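Local coordinates for protein STING-associated CdnE c-di-GMP synthase (Flavobacteriaceae, PDB 6WT8) that synthesises, as a CD-NTase enzyme, the cyclic dinucleotide c-di-GMP, which probably signals to an associated bacterial STING receptor in CBASS defence, at residues 114-119 with 199-204; 109-114 with 156-161; 267-272 with 343-348. All coordinates share one frame; numbering follows the deposited sequence.

Contacts 1 and 2 share Ser114 and lie next to each other, their centres 11 Å apart, on one mixed sheet in which strand 192-204 pairs with both 106-112 and 114-117. Contact 1 is partly buried and made largely of main-chain hydrogen bonds between strands; contact 2 is more deeply buried, joins a strand to helix 154-172, and has no hydrogen bond of its own across the segments. Contact 3 belongs to another, helical part of the chain, across the chain's centre, with nearest atoms about 23 Å from contact 1. There a loop meets helix 336-360 through apolar and aromatic contacts that are also mostly buried, with an exposed histidine at the margin.

Contact 1. Residues 114-119 with 199-204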
ATOM      1  N   SER A 114       0.922  20.951 -16.316  1.00 26.39           N
ATOM      2  CA  SER A 114       0.041  20.306 -17.273  1.00 30.77           C
ATOM      3  C   SER A 114      -0.239  18.925 -16.729  1.00 25.56           C
ATOM      4  O   SER A 114       0.498  18.417 -15.879  1.00 28.20           O
ATOM      5  CB  SER A 114       0.669  20.215 -18.665  1.00 40.23           C
ATOM      6  OG  SER A 114       1.871  19.474 -18.602  1.00 50.93           O
ATOM      7  N   SER A 115      -1.366  18.373 -17.140  1.00 28.88           N
ATOM      8  CA  SER A 115      -1.775  17.075 -16.660  1.00 24.93           C
ATOM      9  C   SER A 115      -2.303  16.268 -17.834  1.00 23.47           C
ATOM     10  O   SER A 115      -2.843  16.811 -18.791  1.00 29.55           O
ATOM     11  CB  SER A 115      -2.850  17.221 -15.592  1.00 26.01           C
ATOM     12  OG  SER A 115      -3.259  15.964 -15.108  1.00 39.05           O
ATOM     13  N   GLU A 116      -2.169  14.967 -17.733  1.00 17.67           N
ATOM     14  CA  GLU A 116      -2.911  14.075 -18.601  1.00 19.51           C
ATOM     15  C   GLU A 116      -4.332  13.949 -18.051  1.00 18.25           C
ATOM     16  O   GLU A 116      -4.564  14.159 -16.857  1.00 17.32           O
ATOM     17  CB  GLU A 116      -2.220  12.716 -18.629  1.00 21.48           C
ATOM     18  CG  GLU A 116      -0.747  12.768 -19.150  1.00 21.04           C
ATOM     19  CD  GLU A 116      -0.692  13.215 -20.572  1.00 25.77           C
ATOM     20  OE1 GLU A 116      -1.433  12.648 -21.383  1.00 30.83           O
ATOM     21  OE2 GLU A 116       0.083  14.143 -20.868  1.00 34.91           O
ATOM     22  N   PHE A 117      -5.288  13.605 -18.913  1.00 20.34           N
ATOM     23  CA  PHE A 117      -6.654  13.414 -18.400  1.00 19.48           C
ATOM     24  C   PHE A 117      -7.467  12.591 -19.392  1.00 22.48           C
ATOM     25  O   PHE A 117      -7.093  12.453 -20.560  1.00 22.53           O
ATOM     26  CB  PHE A 117      -7.364  14.754 -18.096  1.00 20.81           C
ATOM     27  CG  PHE A 117      -7.659  15.600 -19.308  1.00 25.33           C
ATOM     28  CD1 PHE A 117      -6.676  16.378 -19.882  1.00 29.63           C
ATOM     29  CD2 PHE A 117      -8.945  15.646 -19.836  1.00 25.18           C
ATOM     30  CE1 PHE A 117      -6.947  17.173 -20.993  1.00 33.44           C
ATOM     31  CE2 PHE A 117      -9.243  16.447 -20.941  1.00 30.08           C
ATOM     32  CZ  PHE A 117      -8.244  17.205 -21.532  1.00 28.98           C
ATOM     33  N   ASP A 118      -8.587  12.058 -18.902  1.00 22.16           N
ATOM     34  CA  ASP A 118      -9.526  11.286 -19.724  1.00 21.30           C
ATOM     35  C   ASP A 118     -10.409  12.246 -20.548  1.00 23.02           C
ATOM     36  O   ASP A 118     -11.488  12.669 -20.104  1.00 23.27           O
ATOM     37  CB  ASP A 118     -10.357  10.379 -18.819  1.00 24.00           C
ATOM     38  CG  ASP A 118     -11.170   9.372 -19.593  1.00 26.30           C
ATOM     39  OD1 ASP A 118     -11.158   9.460 -20.836  1.00 26.43           O
ATOM     40  OD2 ASP A 118     -11.779   8.497 -18.961  1.00 26.50           O
ATOM     41  N   HIS A 119      -9.948  12.542 -21.776  1.00 24.89           N
ATOM     42  CA  HIS A 119     -10.634  13.483 -22.659  1.00 25.82           C
ATOM     43  C   HIS A 119     -12.002  12.952 -23.030  1.00 29.65           C
ATOM     44  O   HIS A 119     -13.028  13.631 -22.856  1.00 28.27           O
ATOM     45  CB  HIS A 119      -9.854  13.684 -23.961  1.00 32.83           C
ATOM     46  CG  HIS A 119      -8.470  14.235 -23.807  1.00 52.37           C
ATOM     47  ND1 HIS A 119      -7.508  13.650 -23.007  1.00 55.58           N
ATOM     48  CD2 HIS A 119      -7.865  15.285 -24.416  1.00 58.51           C
ATOM     49  CE1 HIS A 119      -6.382  14.336 -23.104  1.00 55.75           C
ATOM     50  NE2 HIS A 119      -6.571  15.335 -23.949  1.00 56.92           N
ATOM     51  N   THR A 199       9.635  10.417 -10.551  1.00 12.56           N
ATOM     52  CA  THR A 199       9.233  11.595 -11.312  1.00 12.70           C
ATOM     53  C   THR A 199       8.049  11.203 -12.188  1.00 13.68           C
ATOM     54  O   THR A 199       8.121  10.198 -12.906  1.00 13.83           O
ATOM     55  CB  THR A 199      10.392  12.113 -12.143  1.00 14.19           C
ATOM     56  OG1 THR A 199      11.527  12.331 -11.286  1.00 15.42           O
ATOM     57  CG2 THR A 199      10.038  13.377 -12.922  1.00 17.20           C
ATOM     58  N   ALA A 200       6.980  11.988 -12.124  1.00 12.89           N
ATOM     59  CA  ALA A 200       5.736  11.620 -12.776  1.00 12.60           C
ATOM     60  C   ALA A 200       4.975  12.859 -13.201  1.00 15.27           C
ATOM     61  O   ALA A 200       5.304  13.982 -12.817  1.00 14.72           O
ATOM     62  CB  ALA A 200       4.881  10.811 -11.802  1.00 14.57           C
ATOM     63  N   THR A 201       3.943  12.655 -14.011  1.00 13.21           N
ATOM     64  CA  THR A 201       2.944  13.697 -14.209  1.00 14.43           C
ATOM     65  C   THR A 201       1.593  13.202 -13.697  1.00 15.54           C
ATOM     66  O   THR A 201       1.412  12.012 -13.430  1.00 15.22           O
ATOM     67  CB  THR A 201       2.891  14.075 -15.697  1.00 20.11           C
ATOM     68  OG1 THR A 201       2.061  15.241 -15.864  1.00 24.41           O
ATOM     69  CG2 THR A 201       2.336  12.936 -16.529  1.00 20.03           C
ATOM     70  N   TYR A 202       0.641  14.114 -13.530  1.00 14.88           N
ATOM     71  CA  TYR A 202      -0.688  13.687 -13.085  1.00 15.41           C
ATOM     72  C   TYR A 202      -1.511  13.115 -14.226  1.00 15.30           C
ATOM     73  O   TYR A 202      -1.373  13.477 -15.390  1.00 18.17           O
ATOM     74  CB  TYR A 202      -1.490  14.862 -12.514  1.00 19.69           C
ATOM     75  CG  TYR A 202      -1.064  15.344 -11.179  1.00 16.24           C
ATOM     76  CD1 TYR A 202      -1.152  14.519 -10.087  1.00 15.66           C
ATOM     77  CD2 TYR A 202      -0.550  16.652 -11.040  1.00 19.09           C
ATOM     78  CE1 TYR A 202      -0.791  14.960  -8.797  1.00 18.41           C
ATOM     79  CE2 TYR A 202      -0.164  17.106  -9.778  1.00 21.22           C
ATOM     80  CZ  TYR A 202      -0.294  16.270  -8.678  1.00 16.45           C
ATOM     81  OH  TYR A 202       0.063  16.678  -7.382  1.00 22.86           O
ATOM     82  N   TYR A 203      -2.474  12.284 -13.828  1.00 16.23           N
ATOM     83  CA  TYR A 203      -3.548  11.854 -14.708  1.00 16.55           C
ATOM     84  C   TYR A 203      -4.862  12.073 -13.987  1.00 16.67           C
ATOM     85  O   TYR A 203      -5.065  11.552 -12.870  1.00 16.36           O
ATOM     86  CB  TYR A 203      -3.389  10.381 -15.093  1.00 18.67           C
ATOM     87  CG  TYR A 203      -4.522   9.889 -15.972  1.00 19.80           C
ATOM     88  CD1 TYR A 203      -4.453  10.048 -17.334  1.00 20.18           C
ATOM     89  CD2 TYR A 203      -5.630   9.269 -15.412  1.00 18.95           C
ATOM     90  CE1 TYR A 203      -5.485   9.601 -18.173  1.00 26.11           C
ATOM     91  CE2 TYR A 203      -6.688   8.834 -16.224  1.00 21.57           C
ATOM     92  CZ  TYR A 203      -6.586   8.987 -17.601  1.00 21.85           C
ATOM     93  OH  TYR A 203      -7.609   8.547 -18.445  1.00 26.47           O
ATOM     94  N   LYS A 204      -5.749  12.820 -14.639  1.00 15.68           N
ATOM     95  CA  LYS A 204      -7.084  13.112 -14.086  1.00 16.87           C
ATOM     96  C   LYS A 204      -8.130  12.173 -14.678  1.00 18.30           C
ATOM     97  O   LYS A 204      -8.467  12.272 -15.869  1.00 18.16           O
ATOM     98  CB  LYS A 204      -7.468  14.570 -14.360  1.00 17.81           C
ATOM     99  CG  LYS A 204      -6.545  15.550 -13.671  1.00 20.08           C
ATOM    100  CD  LYS A 204      -6.911  17.027 -13.992  1.00 26.24           C
ATOM    101  CE  LYS A 204      -5.752  17.922 -13.505  1.00 38.15           C
ATOM    102  NZ  LYS A 204      -5.780  19.331 -14.049  1.00 36.10           N
TER
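Glu116 sits between Tyr202 and Lys204 of the neighbouring strand and bonds to both through its main chain, the signature of a parallel pair. Glu116 N donates to Tyr202 O (2.9 Å), and Glu116 O accepts from Lys204 N (2.8 Å, 160° at the hydrogen). Asp118 N then donates to Lys204 O at 3.0 Å, carrying the pairing one step beyond strand 114-117. The strand axes diverge by 41°, evidence of marked twist.

A second donor, from within the same strand, grips the Glu116 carbonyl: Ser115 OG, 2.8 Å from Glu116 O, approaches from the face opposite to Lys204 N. With OG anti to the main-chain N (chi1 -180°), the hydroxyl lies beside the carbonyl of its own residue and also rests against Tyr202 CB.

Apolar contact divides between the two faces of the sheet. On one, the extended Lys204 chain runs alongside Ser115, CE lying 3.6 Å from Ser115 CB, while the CB atoms of Phe117 and Lys204 meet. On the other, Glu116 CB touches the edge of the Tyr203 ring, 3.7 Å from Tyr203 CD1. The far end of that tyrosine reaches Asp118, with Tyr203 OH against Asp118 CB at 3.3 Å; the Asp118 carboxylate instead caps Gly121 N at the start of helix 119-126.

Main-chain bonds thus set the register, while the side chains add mostly carbon contacts. Doubly accepting Glu116 O is consistent with a polarised carbonyl held firmly at the centre of the pairing, and Asp118 couples the strand end to the following helix.

Contact 2. Residues 109-114 with 156-161; sequences QITNKS and DDLKYV
Thr111 and Gln109, two residues apart on strand 106-112, both point their side chains at helix 154-172 and meet Leu158 and Val161, about one helical turn apart. Thr111 presents its methyl: Thr111 CG2 lies 3.7 Å from Leu158 CD2, the two side chains crossing at about a right angle, and Val161 CG2 is a looser neighbour, 4.3 Å from Thr111 CG2. The Gln109 and Val161 side chains approach from opposite directions, the amide NE2 of Gln109 lying 3.5 Å from Val161 CG1. No hydrogen bond spans the segments, and the axes of the two short segments come no closer than 9.4 Å, a separation filled by side chains.

Polar partners in the next shell fix the two strand residues. With OG1 set between the main-chain N and carbonyl carbon (chi1 54°), Thr111 bonds to Gln154 NE2 and leaves its methyl for Leu158. The buried Gln109 amide has both ends occupied: OE1 is hydrogen-bonded to His81 NE2, while NE2 bonds to Ser165 OG and Thr199 OG1. Farther out, strand 192-204 flanks the site, Thr199 touching both Leu158 and Val161.

With axes at 141°, the helix packs across one face of the mixed sheet, an alpha/beta layering consistent with the nucleotidyltransferase core of CD-NTases.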
ATOM      1  N   GLN A 109       7.690  13.227  -7.147  1.00 12.74           N
ATOM      2  CA  GLN A 109       7.612  14.612  -7.606  1.00 12.91           C
ATOM      3  C   GLN A 109       6.841  14.623  -8.917  1.00 13.71           C
ATOM      4  O   GLN A 109       7.100  13.804  -9.801  1.00 13.43           O
ATOM      5  CB  GLN A 109       8.980  15.250  -7.707  1.00 14.67           C
ATOM      6  CG  GLN A 109       9.888  14.600  -8.722  1.00 13.53           C
ATOM      7  CD  GLN A 109      11.273  15.244  -8.720  1.00 15.41           C
ATOM      8  OE1 GLN A 109      11.506  16.334  -8.157  1.00 15.39           O
ATOM      9  NE2 GLN A 109      12.196  14.567  -9.377  1.00 14.49           N
ATOM     10  N   ILE A 110       5.788  15.439  -8.996  1.00 14.10           N
ATOM     11  CA  ILE A 110       4.804  15.358 -10.061  1.00 12.91           C
ATOM     12  C   ILE A 110       4.770  16.712 -10.744  1.00 14.25           C
ATOM     13  O   ILE A 110       4.445  17.726 -10.106  1.00 15.66           O
ATOM     14  CB  ILE A 110       3.422  14.991  -9.467  1.00 12.87           C
ATOM     15  CG1 ILE A 110       3.529  13.768  -8.545  1.00 14.98           C
ATOM     16  CG2 ILE A 110       2.487  14.725 -10.615  1.00 16.83           C
ATOM     17  CD1 ILE A 110       2.297  13.595  -7.585  1.00 21.52           C
ATOM     18  N   THR A 111       5.062  16.757 -12.047  1.00 13.85           N
ATOM     19  CA  THR A 111       4.971  18.034 -12.734  1.00 14.21           C
ATOM     20  C   THR A 111       3.545  18.577 -12.640  1.00 15.33           C
ATOM     21  O   THR A 111       2.574  17.810 -12.680  1.00 19.31           O
ATOM     22  CB  THR A 111       5.391  17.860 -14.185  1.00 16.92           C
ATOM     23  OG1 THR A 111       4.626  16.805 -14.811  1.00 19.07           O
ATOM     24  CG2 THR A 111       6.877  17.591 -14.237  1.00 18.59           C
ATOM     25  N   ASN A 112       3.409  19.892 -12.393  1.00 16.85           N
ATOM     26  CA  ASN A 112       2.091  20.406 -12.000  1.00 18.24           C
ATOM     27  C   ASN A 112       1.614  21.543 -12.904  1.00 23.48           C
ATOM     28  O   ASN A 112       0.642  22.217 -12.534  1.00 27.14           O
ATOM     29  CB  ASN A 112       2.094  20.857 -10.520  1.00 19.54           C
ATOM     30  CG  ASN A 112       3.070  22.013 -10.263  1.00 20.23           C
ATOM     31  OD1 ASN A 112       3.603  22.620 -11.205  1.00 22.69           O
ATOM     32  ND2 ASN A 112       3.300  22.319  -8.989  1.00 21.19           N
ATOM     33  N   LYS A 113       2.265  21.758 -14.036  1.00 23.16           N
ATOM     34  CA  LYS A 113       1.897  22.757 -15.049  1.00 33.66           C
ATOM     35  C   LYS A 113       0.897  22.253 -16.065  1.00 35.45           C
ATOM     36  O   LYS A 113       0.241  23.064 -16.740  1.00 35.57           O
ATOM     37  CB  LYS A 113       3.098  23.154 -15.884  1.00 33.59           C
ATOM     38  CG  LYS A 113       4.226  23.748 -15.147  1.00 43.07           C
ATOM     39  CD  LYS A 113       3.769  24.962 -14.429  1.00 46.74           C
ATOM     40  CE  LYS A 113       4.899  25.961 -14.367  1.00 52.63           C
ATOM     41  NZ  LYS A 113       4.734  26.742 -13.111  1.00 55.98           N
ATOM     42  N   SER A 114       0.922  20.951 -16.316  1.00 26.39           N
ATOM     43  CA  SER A 114       0.041  20.306 -17.273  1.00 30.77           C
ATOM     44  C   SER A 114      -0.239  18.925 -16.729  1.00 25.56           C
ATOM     45  O   SER A 114       0.498  18.417 -15.879  1.00 28.20           O
ATOM     46  CB  SER A 114       0.669  20.215 -18.665  1.00 40.23           C
ATOM     47  OG  SER A 114       1.871  19.474 -18.602  1.00 50.93           O
ATOM     48  N   ASP A 156       9.225  16.695 -22.289  1.00 24.34           N
ATOM     49  CA  ASP A 156      10.479  17.404 -22.113  1.00 24.83           C
ATOM     50  C   ASP A 156      10.628  17.903 -20.683  1.00 21.00           C
ATOM     51  O   ASP A 156      11.729  17.904 -20.136  1.00 21.89           O
ATOM     52  CB  ASP A 156      10.574  18.568 -23.093  1.00 35.01           C
ATOM     53  CG  ASP A 156      11.042  18.131 -24.468  1.00 51.72           C
ATOM     54  OD1 ASP A 156      11.777  17.115 -24.551  1.00 59.37           O
ATOM     55  OD2 ASP A 156      10.672  18.796 -25.463  1.00 58.98           O
ATOM     56  N   ASP A 157       9.529  18.355 -20.075  1.00 19.93           N
ATOM     57  CA  ASP A 157       9.589  18.780 -18.669  1.00 19.14           C
ATOM     58  C   ASP A 157       9.906  17.628 -17.739  1.00 16.76           C
ATOM     59  O   ASP A 157      10.591  17.823 -16.744  1.00 16.95           O
ATOM     60  CB  ASP A 157       8.280  19.415 -18.258  1.00 21.48           C
ATOM     61  CG  ASP A 157       8.124  20.826 -18.810  1.00 26.89           C
ATOM     62  OD1 ASP A 157       9.127  21.419 -19.280  1.00 25.95           O
ATOM     63  OD2 ASP A 157       6.990  21.331 -18.711  1.00 27.10           O
ATOM     64  N   LEU A 158       9.352  16.443 -18.007  1.00 17.09           N
ATOM     65  CA  LEU A 158       9.675  15.275 -17.178  1.00 15.66           C
ATOM     66  C   LEU A 158      11.148  14.917 -17.300  1.00 15.70           C
ATOM     67  O   LEU A 158      11.817  14.653 -16.290  1.00 15.44           O
ATOM     68  CB  LEU A 158       8.784  14.089 -17.568  1.00 16.75           C
ATOM     69  CG  LEU A 158       7.336  14.266 -17.087  1.00 15.93           C
ATOM     70  CD1 LEU A 158       6.390  13.323 -17.794  1.00 18.00           C
ATOM     71  CD2 LEU A 158       7.223  14.097 -15.551  1.00 17.97           C
ATOM     72  N   LYS A 159      11.669  14.843 -18.545  1.00 16.57           N
ATOM     73  CA  LYS A 159      13.094  14.575 -18.722  1.00 14.45           C
ATOM     74  C   LYS A 159      13.941  15.616 -18.009  1.00 16.23           C
ATOM     75  O   LYS A 159      14.894  15.281 -17.308  1.00 17.86           O
ATOM     76  CB  LYS A 159      13.393  14.524 -20.231  1.00 17.51           C
ATOM     77  CG  LYS A 159      14.830  14.188 -20.513  1.00 22.78           C
ATOM     78  CD  LYS A 159      15.015  14.029 -22.013  1.00 27.55           C
ATOM     79  CE  LYS A 159      16.483  13.708 -22.279  1.00 37.36           C
ATOM     80  NZ  LYS A 159      16.827  13.750 -23.742  1.00 44.92           N
ATOM     81  N   TYR A 160      13.566  16.885 -18.124  1.00 15.15           N
ATOM     82  CA  TYR A 160      14.281  17.956 -17.444  1.00 16.82           C
ATOM     83  C   TYR A 160      14.289  17.763 -15.940  1.00 14.35           C
ATOM     84  O   TYR A 160      15.343  17.880 -15.297  1.00 14.94           O
ATOM     85  CB  TYR A 160      13.616  19.278 -17.827  1.00 17.50           C
ATOM     86  CG  TYR A 160      14.112  20.459 -17.087  1.00 15.10           C
ATOM     87  CD1 TYR A 160      15.438  20.879 -17.176  1.00 17.81           C
ATOM     88  CD2 TYR A 160      13.234  21.197 -16.295  1.00 19.49           C
ATOM     89  CE1 TYR A 160      15.869  21.975 -16.485  1.00 17.83           C
ATOM     90  CE2 TYR A 160      13.652  22.299 -15.612  1.00 23.61           C
ATOM     91  CZ  TYR A 160      14.961  22.693 -15.695  1.00 20.92           C
ATOM     92  OH  TYR A 160      15.369  23.805 -15.011  1.00 21.17           O
ATOM     93  N   VAL A 161      13.106  17.518 -15.351  1.00 13.59           N
ATOM     94  CA  VAL A 161      13.051  17.340 -13.900  1.00 13.18           C
ATOM     95  C   VAL A 161      13.851  16.112 -13.476  1.00 12.73           C
ATOM     96  O   VAL A 161      14.612  16.157 -12.494  1.00 14.49           O
ATOM     97  CB  VAL A 161      11.584  17.258 -13.448  1.00 14.03           C
ATOM     98  CG1 VAL A 161      11.497  16.765 -12.009  1.00 14.99           C
ATOM     99  CG2 VAL A 161      10.939  18.640 -13.545  1.00 15.61           C
TER

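Contact 3. Residues 267-272 with 343-348; sequences CPHIEN and IEFLSQ
Cys267 opens the loop by turning its thiol toward helix 336-360, where Cys267 SG lies 4.2 Å from Phe345 CB. The same sulfur is a weak acceptor for His269 N, and Cys267 O receives Ile270 N at 3.3 Å, closing a type I turn over residues 267-270.

His269, at the far corner of that turn, makes the principal aromatic contact. His269 CB stands over the centre of the Phe345 ring, 3.4 Å from the centroid and only 6° off the ring normal, a well-centred CH-pi contact. The imidazole beyond is slid aside: the ring planes differ by 22° and the centroids of the His269 and Phe345 rings are 4.8 Å apart, so the rings barely overlap. A water donates to Phe345 O at 2.9 Å and makes a weak link to His269 ND1.

Ile270 completes the approach from deeper in the fold. Its CG1 branch, anti to the carbonyl carbon (chi1 -61°), sends Ile270 CD1 between Phe345 and Leu346, 3.8 Å from Phe345 CB and 3.6 Å from Leu346 CD2. Ile263 and Lys264 of helix 253-266 also touch Leu346, joining the two helices beside the loop.

Across the segments no direct hydrogen bond forms, so the direct contact between loop and helix rests on van der Waals, CH-pi and offset aromatic contacts, grading from buried Ile270 and Leu346 to exposed His269, where a water bound to Phe345 O reaches His269 ND1 only weakly.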
ATOM      1  N   CYS A 267       6.067 -18.452   4.850  1.00 18.09           N
ATOM      2  CA  CYS A 267       5.596 -19.717   4.280  1.00 15.91           C
ATOM      3  C   CYS A 267       6.592 -20.276   3.257  1.00 18.56           C
ATOM      4  O   CYS A 267       6.838 -19.638   2.221  1.00 17.98           O
ATOM      5  CB  CYS A 267       4.249 -19.494   3.610  1.00 18.78           C
ATOM      6  SG  CYS A 267       3.576 -21.025   2.897  1.00 18.27           S
ATOM      7  N   PRO A 268       7.152 -21.463   3.472  1.00 20.68           N
ATOM      8  CA  PRO A 268       8.188 -21.945   2.560  1.00 21.34           C
ATOM      9  C   PRO A 268       7.653 -22.399   1.212  1.00 20.88           C
ATOM     10  O   PRO A 268       8.440 -22.550   0.260  1.00 25.66           O
ATOM     11  CB  PRO A 268       8.827 -23.094   3.343  1.00 23.11           C
ATOM     12  CG  PRO A 268       7.698 -23.592   4.231  1.00 24.87           C
ATOM     13  CD  PRO A 268       6.933 -22.332   4.630  1.00 20.35           C
ATOM     14  N   HIS A 269       6.351 -22.560   1.088  1.00 17.13           N
ATOM     15  CA  HIS A 269       5.710 -22.983  -0.147  1.00 18.18           C
ATOM     16  C   HIS A 269       5.384 -21.826  -1.079  1.00 18.50           C
ATOM     17  O   HIS A 269       4.908 -22.082  -2.194  1.00 20.62           O
ATOM     18  CB  HIS A 269       4.421 -23.742   0.210  1.00 18.33           C
ATOM     19  CG  HIS A 269       4.659 -24.877   1.151  1.00 22.91           C
ATOM     20  ND1 HIS A 269       4.022 -25.002   2.371  1.00 31.31           N
ATOM     21  CD2 HIS A 269       5.475 -25.952   1.032  1.00 20.43           C
ATOM     22  CE1 HIS A 269       4.434 -26.113   2.961  1.00 25.94           C
ATOM     23  NE2 HIS A 269       5.316 -26.703   2.169  1.00 28.27           N
ATOM     24  N   ILE A 270       5.629 -20.578  -0.673  1.00 16.00           N
ATOM     25  CA  ILE A 270       5.276 -19.403  -1.476  1.00 15.79           C
ATOM     26  C   ILE A 270       6.546 -18.605  -1.757  1.00 18.96           C
ATOM     27  O   ILE A 270       7.241 -18.203  -0.814  1.00 22.85           O
ATOM     28  CB  ILE A 270       4.215 -18.546  -0.749  1.00 15.28           C
ATOM     29  CG1 ILE A 270       2.938 -19.367  -0.533  1.00 15.96           C
ATOM     30  CG2 ILE A 270       3.872 -17.273  -1.599  1.00 17.69           C
ATOM     31  CD1 ILE A 270       1.903 -18.683   0.460  1.00 16.72           C
ATOM     32  N   GLU A 271       6.795 -18.315  -3.039  1.00 22.46           N
ATOM     33  CA  GLU A 271       7.888 -17.433  -3.432  1.00 26.73           C
ATOM     34  C   GLU A 271       7.623 -16.016  -2.960  1.00 22.17           C
ATOM     35  O   GLU A 271       6.486 -15.552  -3.007  1.00 24.09           O
ATOM     36  CB  GLU A 271       8.021 -17.418  -4.951  1.00 26.51           C
ATOM     37  CG  GLU A 271       8.306 -18.785  -5.517  1.00 36.61           C
ATOM     38  CD  GLU A 271       9.739 -19.197  -5.264  1.00 47.42           C
ATOM     39  OE1 GLU A 271      10.594 -18.301  -5.078  1.00 50.15           O
ATOM     40  OE2 GLU A 271      10.018 -20.413  -5.260  1.00 48.64           O
ATOM     41  N   ASN A 272       8.676 -15.303  -2.518  1.00 24.28           N
ATOM     42  CA  ASN A 272       8.456 -13.940  -2.039  1.00 28.83           C
ATOM     43  C   ASN A 272       7.865 -13.048  -3.126  1.00 24.02           C
ATOM     44  O   ASN A 272       7.003 -12.208  -2.847  1.00 32.89           O
ATOM     45  CB  ASN A 272       9.753 -13.318  -1.513  1.00 35.70           C
ATOM     46  CG  ASN A 272       9.529 -11.920  -0.905  1.00 47.15           C
ATOM     47  OD1 ASN A 272       8.506 -11.668  -0.260  1.00 50.99           O
ATOM     48  ND2 ASN A 272      10.476 -11.003  -1.136  1.00 45.34           N
ATOM     49  N   ILE A 343      -2.993 -18.692  -2.383  1.00 14.40           N
ATOM     50  CA  ILE A 343      -4.084 -18.553  -1.404  1.00 13.12           C
ATOM     51  C   ILE A 343      -4.273 -19.872  -0.661  1.00 14.87           C
ATOM     52  O   ILE A 343      -4.497 -19.884   0.554  1.00 14.50           O
ATOM     53  CB  ILE A 343      -5.393 -18.117  -2.098  1.00 13.80           C
ATOM     54  CG1 ILE A 343      -5.184 -16.784  -2.832  1.00 17.74           C
ATOM     55  CG2 ILE A 343      -6.583 -18.033  -1.101  1.00 16.16           C
ATOM     56  CD1 ILE A 343      -4.792 -15.651  -1.911  1.00 18.65           C
ATOM     57  N   GLU A 344      -4.240 -21.015  -1.389  1.00 13.70           N
ATOM     58  CA  GLU A 344      -4.382 -22.316  -0.714  1.00 12.94           C
ATOM     59  C   GLU A 344      -3.258 -22.553   0.315  1.00 13.38           C
ATOM     60  O   GLU A 344      -3.521 -23.039   1.424  1.00 15.98           O
ATOM     61  CB  GLU A 344      -4.402 -23.462  -1.734  1.00 14.20           C
ATOM     62  CG  GLU A 344      -5.649 -23.469  -2.585  1.00 19.26           C
ATOM     63  CD  GLU A 344      -5.593 -24.422  -3.784  1.00 32.56           C
ATOM     64  OE1 GLU A 344      -4.743 -25.349  -3.802  1.00 35.37           O
ATOM     65  OE2 GLU A 344      -6.393 -24.216  -4.720  1.00 38.42           O
ATOM     66  N   PHE A 345      -1.996 -22.255  -0.019  1.00 14.23           N
ATOM     67  CA  PHE A 345      -0.936 -22.413   0.983  1.00 12.65           C
ATOM     68  C   PHE A 345      -1.144 -21.471   2.150  1.00 13.96           C
ATOM     69  O   PHE A 345      -0.894 -21.849   3.316  1.00 16.36           O
ATOM     70  CB  PHE A 345       0.438 -22.187   0.316  1.00 14.86           C
ATOM     71  CG  PHE A 345       0.924 -23.372  -0.477  1.00 13.94           C
ATOM     72  CD1 PHE A 345       0.972 -24.631   0.110  1.00 14.87           C
ATOM     73  CD2 PHE A 345       1.338 -23.217  -1.794  1.00 17.73           C
ATOM     74  CE1 PHE A 345       1.490 -25.711  -0.628  1.00 18.34           C
ATOM     75  CE2 PHE A 345       1.850 -24.309  -2.512  1.00 16.36           C
ATOM     76  CZ  PHE A 345       1.881 -25.541  -1.936  1.00 18.08           C
ATOM     77  N   LEU A 346      -1.594 -20.245   1.889  1.00 13.17           N
ATOM     78  CA  LEU A 346      -1.865 -19.334   3.017  1.00 13.48           C
ATOM     79  C   LEU A 346      -2.988 -19.874   3.890  1.00 15.02           C
ATOM     80  O   LEU A 346      -2.905 -19.799   5.122  1.00 15.08           O
ATOM     81  CB  LEU A 346      -2.272 -17.949   2.504  1.00 13.66           C
ATOM     82  CG  LEU A 346      -1.176 -17.140   1.858  1.00 14.39           C
ATOM     83  CD1 LEU A 346      -1.806 -15.821   1.381  1.00 20.31           C
ATOM     84  CD2 LEU A 346      -0.034 -16.823   2.830  1.00 17.69           C
ATOM     85  N   SER A 347      -4.051 -20.407   3.285  1.00 13.82           N
ATOM     86  CA  SER A 347      -5.147 -20.926   4.091  1.00 14.38           C
ATOM     87  C   SER A 347      -4.694 -22.123   4.916  1.00 16.02           C
ATOM     88  O   SER A 347      -5.141 -22.275   6.070  1.00 17.35           O
ATOM     89  CB  SER A 347      -6.320 -21.249   3.182  1.00 18.98           C
ATOM     90  OG  SER A 347      -6.065 -22.432   2.479  1.00 23.47           O
ATOM     91  N   GLN A 348      -3.785 -22.946   4.390  1.00 15.72           N
ATOM     92  CA  GLN A 348      -3.254 -24.048   5.183  1.00 16.11           C
ATOM     93  C   GLN A 348      -2.462 -23.554   6.393  1.00 17.53           C
ATOM     94  O   GLN A 348      -2.566 -24.134   7.489  1.00 18.39           O
ATOM     95  CB  GLN A 348      -2.380 -24.919   4.274  1.00 18.19           C
ATOM     96  CG  GLN A 348      -3.203 -25.706   3.236  1.00 30.80           C
ATOM     97  CD  GLN A 348      -2.339 -26.440   2.144  1.00 50.27           C
ATOM     98  OE1 GLN A 348      -2.869 -26.918   1.122  1.00 56.93           O
ATOM     99  NE2 GLN A 348      -1.029 -26.522   2.370  1.00 46.24           N
TER
HETATM  100  O   HOH W   1       1.161 -23.841   3.710  1.00 21.03           O